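3-phytase (Klebsiella pneumoniae, PDB 2WNH) probably removes phosphate from phytate (inositol hexakisphosphate), as a 3-phytase of the histidine acid phosphatase family. Local coordinates at residues T299-S304 / S319-E324; F303-P308 / G313-G318. The protein carries 3 engineered substitutions. All blocks are in the same frame, centred on the assembly; numbering follows the deposited sequence.

Interaction 1 (T299-S304 / S319-E324); sequences TLMNFS and SSLVLE
M301, at the last turn of a helix, meets L321 and L323 on a strand, and F303 just beyond the helix adds a ring to the same group. All the contacts across the two segments are apolar; no hydrogen bond joins them. The methionine provides two. It is modelled in two conformers, and its contacts hold for one of these. Its SD comes tip to tip on CD2 of L321 at 3.7 Å. Its CE reaches CD2 of L323 at 3.8 Å, the two chains crossing at a slant. The M301 chain runs nearly straight to SD, and in this conformer the bend at chi3 (92°) turns CE toward L323. The aromatic contact is at an edge. CD1 of L321 lies near the plane of the F303 ring, 3.8 Å from CE2; the two side chains lie alongside each other and run in opposite senses. L321 thus splits its branches, one methyl to sulfur and one to the ring. All four side chains are buried. The backbone turns between M301 and F303: N302 has positive phi and closes a Schellman motif, with its N bonded to O of T299 at 2.9 Å. M301 brings the C-terminal end of helix 291-301 against strand 320-328. That strand is paired antiparallel with strands 14-24 and 334-342, and V338 of the latter also touches M301. Helix 256-274 packs against L300.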
loop_
_atom_site.group_PDB
_atom_site.type_symbol
_atom_site.label_atom_id
_atom_site.label_comp_id
_atom_site.label_asym_id
_atom_site.label_seq_id
_atom_site.Cartn_x
_atom_site.Cartn_y
_atom_site.Cartn_z
ATOM N N THR B 299 -42.313 4.874 3.273
ATOM C CA THR B 299 -43.781 5.007 3.179
ATOM C C THR B 299 -44.216 6.452 2.927
ATOM O O THR B 299 -45.035 6.714 2.035
ATOM C CB THR B 299 -44.489 4.335 4.383
ATOM O OG1 THR B 299 -44.364 2.923 4.215
ATOM C CG2 THR B 299 -45.976 4.696 4.439
ATOM N N LEU B 300 -43.649 7.387 3.689
ATOM C CA LEU B 300 -43.951 8.812 3.499
ATOM C C LEU B 300 -43.513 9.304 2.126
ATOM O O LEU B 300 -44.179 10.142 1.498
ATOM C CB LEU B 300 -43.344 9.658 4.632
ATOM C CG LEU B 300 -43.889 9.392 6.045
ATOM C CD1 LEU B 300 -43.140 10.251 7.016
ATOM C CD2 LEU B 300 -45.378 9.668 6.094
ATOM N N MET B 301 -42.405 8.755 1.628
ATOM C CA MET B 301 -41.925 9.046 0.258
ATOM C C MET B 301 -42.799 8.442 -0.824
ATOM O O MET B 301 -42.658 8.803 -1.994
ATOM C CB MET B 301 -40.480 8.562 0.066
ATOM C CG MET B 301 -39.447 9.262 0.934
ATOM S SD MET B 301 -37.879 8.346 0.934
ATOM C CE MET B 301 -37.026 9.143 -0.409
ATOM N N ASN B 302 -43.672 7.499 -0.444
ATOM C CA ASN B 302 -44.420 6.680 -1.416
ATOM C C ASN B 302 -43.480 5.933 -2.376
ATOM O O ASN B 302 -43.710 5.854 -3.583
ATOM C CB ASN B 302 -45.444 7.543 -2.176
ATOM C CG ASN B 302 -46.689 6.764 -2.598
ATOM O OD1 ASN B 302 -47.495 7.276 -3.369
ATOM N ND2 ASN B 302 -46.869 5.556 -2.083
ATOM N N PHE B 303 -42.388 5.410 -1.818
ATOM C CA PHE B 303 -41.333 4.776 -2.602
ATOM C C PHE B 303 -41.314 3.303 -2.236
ATOM O O PHE B 303 -41.072 2.933 -1.085
ATOM C CB PHE B 303 -39.974 5.476 -2.320
ATOM C CG PHE B 303 -38.752 4.852 -3.000
ATOM C CD1 PHE B 303 -38.833 4.150 -4.212
ATOM C CD2 PHE B 303 -37.489 5.046 -2.420
ATOM C CE1 PHE B 303 -37.668 3.595 -4.794
ATOM C CE2 PHE B 303 -36.329 4.517 -2.998
ATOM C CZ PHE B 303 -36.416 3.795 -4.186
ATOM N N SER B 304 -41.568 2.475 -3.241
ATOM C CA SER B 304 -41.593 1.030 -3.080
ATOM C C SER B 304 -40.522 0.381 -3.950
ATOM O O SER B 304 -40.251 0.845 -5.059
ATOM C CB SER B 304 -42.977 0.489 -3.461
ATOM O OG SER B 304 -43.052 -0.918 -3.262
ATOM N N SER B 319 -28.300 -2.146 4.690
ATOM C CA SER B 319 -28.860 -1.514 3.499
ATOM C C SER B 319 -29.105 -0.026 3.798
ATOM O O SER B 319 -29.095 0.376 4.965
ATOM C CB SER B 319 -30.176 -2.192 3.114
ATOM O OG SER B 319 -31.177 -1.937 4.099
ATOM N N SER B 320 -29.289 0.795 2.768
ATOM C CA SER B 320 -29.540 2.218 3.020
ATOM C C SER B 320 -30.395 2.886 1.956
ATOM O O SER B 320 -30.445 2.431 0.821
ATOM C CB SER B 320 -28.239 2.994 3.217
ATOM O OG SER B 320 -27.526 3.103 2.007
ATOM N N LEU B 321 -31.064 3.958 2.392
ATOM C CA LEU B 321 -31.822 4.869 1.554
ATOM C C LEU B 321 -30.929 6.096 1.355
ATOM O O LEU B 321 -30.398 6.659 2.322
ATOM C CB LEU B 321 -33.109 5.254 2.303
ATOM C CG LEU B 321 -34.148 6.079 1.571
ATOM C CD1 LEU B 321 -34.597 5.394 0.276
ATOM C CD2 LEU B 321 -35.337 6.233 2.535
ATOM N N VAL B 322 -30.759 6.509 0.105
ATOM C CA VAL B 322 -29.865 7.618 -0.201
ATOM C C VAL B 322 -30.574 8.717 -0.978
ATOM O O VAL B 322 -31.263 8.431 -1.966
ATOM C CB VAL B 322 -28.609 7.159 -0.996
ATOM C CG1 VAL B 322 -27.706 8.380 -1.304
ATOM C CG2 VAL B 322 -27.832 6.074 -0.239
ATOM N N LEU B 323 -30.323 9.970 -0.576
ATOM C CA LEU B 323 -30.664 11.139 -1.400
ATOM C C LEU B 323 -29.357 11.818 -1.828
ATOM O O LEU B 323 -28.502 12.093 -0.985
ATOM C CB LEU B 323 -31.462 12.150 -0.584
ATOM C CG LEU B 323 -32.661 11.636 0.210
ATOM C CD1 LEU B 323 -33.253 12.788 1.056
ATOM C CD2 LEU B 323 -33.696 11.025 -0.707
ATOM N N GLU B 324 -29.234 12.098 -3.118
ATOM C CA GLU B 324 -28.079 12.823 -3.660
ATOM C C GLU B 324 -28.514 14.089 -4.398
ATOM O O GLU B 324 -29.353 14.020 -5.286
ATOM C CB GLU B 324 -27.312 11.934 -4.658
ATOM C CG GLU B 324 -26.509 10.784 -4.006
ATOM C CD GLU B 324 -25.945 9.780 -5.025
ATOM O OE1 GLU B 324 -26.239 9.880 -6.249
ATOM O OE2 GLU B 324 -25.210 8.854 -4.606
#

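Interaction 2 (F303-P308 / G313-G318); sequences FSWQLP and GNIPPG
W305 lies against G313, N314 and I315, and makes every close contact between the two segments, through its indole and its carbonyl O. From CB the side chain enters with CG between the backbone N and the carbonyl carbon (chi1 58°). This brings the ring back beside the second segment. CD1 is 3.8 Å from CA of G313, which sits over one face of the indole. NE1 is next and gives its N-H to O of N314, at 2.9 Å and nearly straight (167°). The acceptor is in the indole plane, but the nitrogen stands above the carbonyl plane of N314. At the benzo end, CZ2 meets CG1 of I315 at the ring edge, 3.9 Å away. The backbone adds a second bond: N of G313 donates to O of W305 at 2.7 Å. G313 has positive phi, a conformation that favours glycine. The side chain of N314 turns elsewhere, with OD1 bonded to R215. F340 of strand 334-342 stacks on the W305 ring. The two bonds close a loop without regular secondary structure, which links helix 291-301 to strand 320-328 in the histidine phosphatase domain.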
loop_
_atom_site.group_PDB
_atom_site.type_symbol
_atom_site.label_atom_id
_atom_site.label_comp_id
_atom_site.label_asym_id
_atom_site.label_seq_id
_atom_site.Cartn_x
_atom_site.Cartn_y
_atom_site.Cartn_z
ATOM N N PHE B 303 -42.388 5.410 -1.818
ATOM C CA PHE B 303 -41.333 4.776 -2.602
ATOM C C PHE B 303 -41.314 3.303 -2.236
ATOM O O PHE B 303 -41.072 2.933 -1.085
ATOM C CB PHE B 303 -39.974 5.476 -2.320
ATOM C CG PHE B 303 -38.752 4.852 -3.000
ATOM C CD1 PHE B 303 -38.833 4.150 -4.212
ATOM C CD2 PHE B 303 -37.489 5.046 -2.420
ATOM C CE1 PHE B 303 -37.668 3.595 -4.794
ATOM C CE2 PHE B 303 -36.329 4.517 -2.998
ATOM C CZ PHE B 303 -36.416 3.795 -4.186
ATOM N N SER B 304 -41.568 2.475 -3.241
ATOM C CA SER B 304 -41.593 1.030 -3.080
ATOM C C SER B 304 -40.522 0.381 -3.950
ATOM O O SER B 304 -40.251 0.845 -5.059
ATOM C CB SER B 304 -42.977 0.489 -3.461
ATOM O OG SER B 304 -43.052 -0.918 -3.262
ATOM N N TRP B 305 -39.913 -0.680 -3.444
ATOM C CA TRP B 305 -38.885 -1.396 -4.189
ATOM C C TRP B 305 -39.021 -2.902 -4.065
ATOM O O TRP B 305 -39.656 -3.405 -3.139
ATOM C CB TRP B 305 -37.477 -0.968 -3.730
ATOM C CG TRP B 305 -37.209 -1.176 -2.264
ATOM C CD1 TRP B 305 -36.929 -2.365 -1.638
ATOM C CD2 TRP B 305 -37.159 -0.168 -1.251
ATOM N NE1 TRP B 305 -36.737 -2.153 -0.281
ATOM C CE2 TRP B 305 -36.867 -0.814 -0.024
ATOM C CE3 TRP B 305 -37.333 1.227 -1.258
ATOM C CZ2 TRP B 305 -36.729 -0.117 1.175
ATOM C CZ3 TRP B 305 -37.194 1.916 -0.077
ATOM C CH2 TRP B 305 -36.890 1.246 1.133
ATOM N N GLN B 306 -38.437 -3.621 -5.020
ATOM C CA GLN B 306 -38.249 -5.059 -4.864
ATOM C C GLN B 306 -36.948 -5.451 -5.535
ATOM O O GLN B 306 -36.839 -5.340 -6.739
ATOM C CB GLN B 306 -39.413 -5.868 -5.450
ATOM C CG GLN B 306 -39.267 -7.331 -5.136
ATOM C CD GLN B 306 -40.531 -8.123 -5.354
ATOM O OE1 GLN B 306 -41.643 -7.569 -5.386
ATOM N NE2 GLN B 306 -40.374 -9.431 -5.503
ATOM N N LEU B 307 -35.972 -5.902 -4.743
ATOM C CA LEU B 307 -34.625 -6.228 -5.225
ATOM C C LEU B 307 -34.506 -7.743 -5.431
ATOM O O LEU B 307 -35.151 -8.505 -4.715
ATOM C CB LEU B 307 -33.567 -5.779 -4.203
ATOM C CG LEU B 307 -33.549 -4.282 -3.869
ATOM C CD1 LEU B 307 -32.418 -3.928 -2.895
ATOM C CD2 LEU B 307 -33.457 -3.447 -5.118
ATOM N N PRO B 308 -33.641 -8.182 -6.370
ATOM C CA PRO B 308 -33.426 -9.624 -6.612
ATOM C C PRO B 308 -33.186 -10.415 -5.337
ATOM O O PRO B 308 -32.336 -10.047 -4.514
ATOM C CB PRO B 308 -32.172 -9.642 -7.495
ATOM C CG PRO B 308 -32.210 -8.342 -8.210
ATOM C CD PRO B 308 -32.805 -7.348 -7.262
ATOM N N GLY B 313 -40.187 -4.362 -0.661
ATOM C CA GLY B 313 -39.896 -3.473 0.447
ATOM C C GLY B 313 -38.916 -3.943 1.495
ATOM O O GLY B 313 -38.684 -3.213 2.477
ATOM N N ASN B 314 -38.350 -5.140 1.315
ATOM C CA ASN B 314 -37.432 -5.727 2.297
ATOM C C ASN B 314 -36.253 -4.779 2.551
ATOM O O ASN B 314 -35.741 -4.162 1.609
ATOM C CB ASN B 314 -36.911 -7.093 1.834
ATOM C CG ASN B 314 -36.082 -7.777 2.882
ATOM O OD1 ASN B 314 -34.881 -7.524 3.011
ATOM N ND2 ASN B 314 -36.710 -8.658 3.645
ATOM N N ILE B 315 -35.869 -4.648 3.820
ATOM C CA ILE B 315 -34.746 -3.801 4.237
ATOM C C ILE B 315 -33.638 -4.676 4.891
ATOM O O ILE B 315 -33.689 -4.970 6.094
ATOM C CB ILE B 315 -35.245 -2.681 5.228
ATOM C CG1 ILE B 315 -36.380 -1.846 4.613
ATOM C CG2 ILE B 315 -34.080 -1.779 5.712
ATOM C CD1 ILE B 315 -37.360 -1.276 5.693
ATOM N N PRO B 316 -32.652 -5.135 4.092
ATOM C CA PRO B 316 -31.567 -5.975 4.603
ATOM C C PRO B 316 -30.616 -5.285 5.569
ATOM O O PRO B 316 -30.518 -4.049 5.597
ATOM C CB PRO B 316 -30.811 -6.377 3.320
ATOM C CG PRO B 316 -31.848 -6.269 2.224
ATOM C CD PRO B 316 -32.572 -4.995 2.628
ATOM N N PRO B 317 -29.903 -6.067 6.386
ATOM C CA PRO B 317 -28.900 -5.440 7.267
ATOM C C PRO B 317 -27.852 -4.663 6.465
ATOM O O PRO B 317 -27.405 -5.131 5.390
ATOM C CB PRO B 317 -28.251 -6.645 7.969
ATOM C CG PRO B 317 -28.584 -7.826 7.064
ATOM C CD PRO B 317 -29.963 -7.526 6.556
ATOM N N GLY B 318 -27.482 -3.495 6.977
ATOM C CA GLY B 318 -26.530 -2.603 6.331
ATOM C C GLY B 318 -27.012 -2.004 5.011
ATOM O O GLY B 318 -26.223 -1.404 4.289
#

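How the interactions relate
The two interactions overlap at F303 and S304, and their centres are about 10 Å apart. Interaction 1 sits at the two ends of the connection between helix 291-301 and strand 320-328. Interaction 2 folds the chain between those ends. F303 bridges them: one face of its ring has CE3 of W305 over its centre, 3.8 Å above the plane, in an edge-to-face pair. Both contacts lie away from the metal-binding residue H358. A bound sodium ion lies about 11 Å from G313, too far to be a ligand of it. Both contacts lie near the middle of the chain, their centres about 9 and 8 Å from its centre.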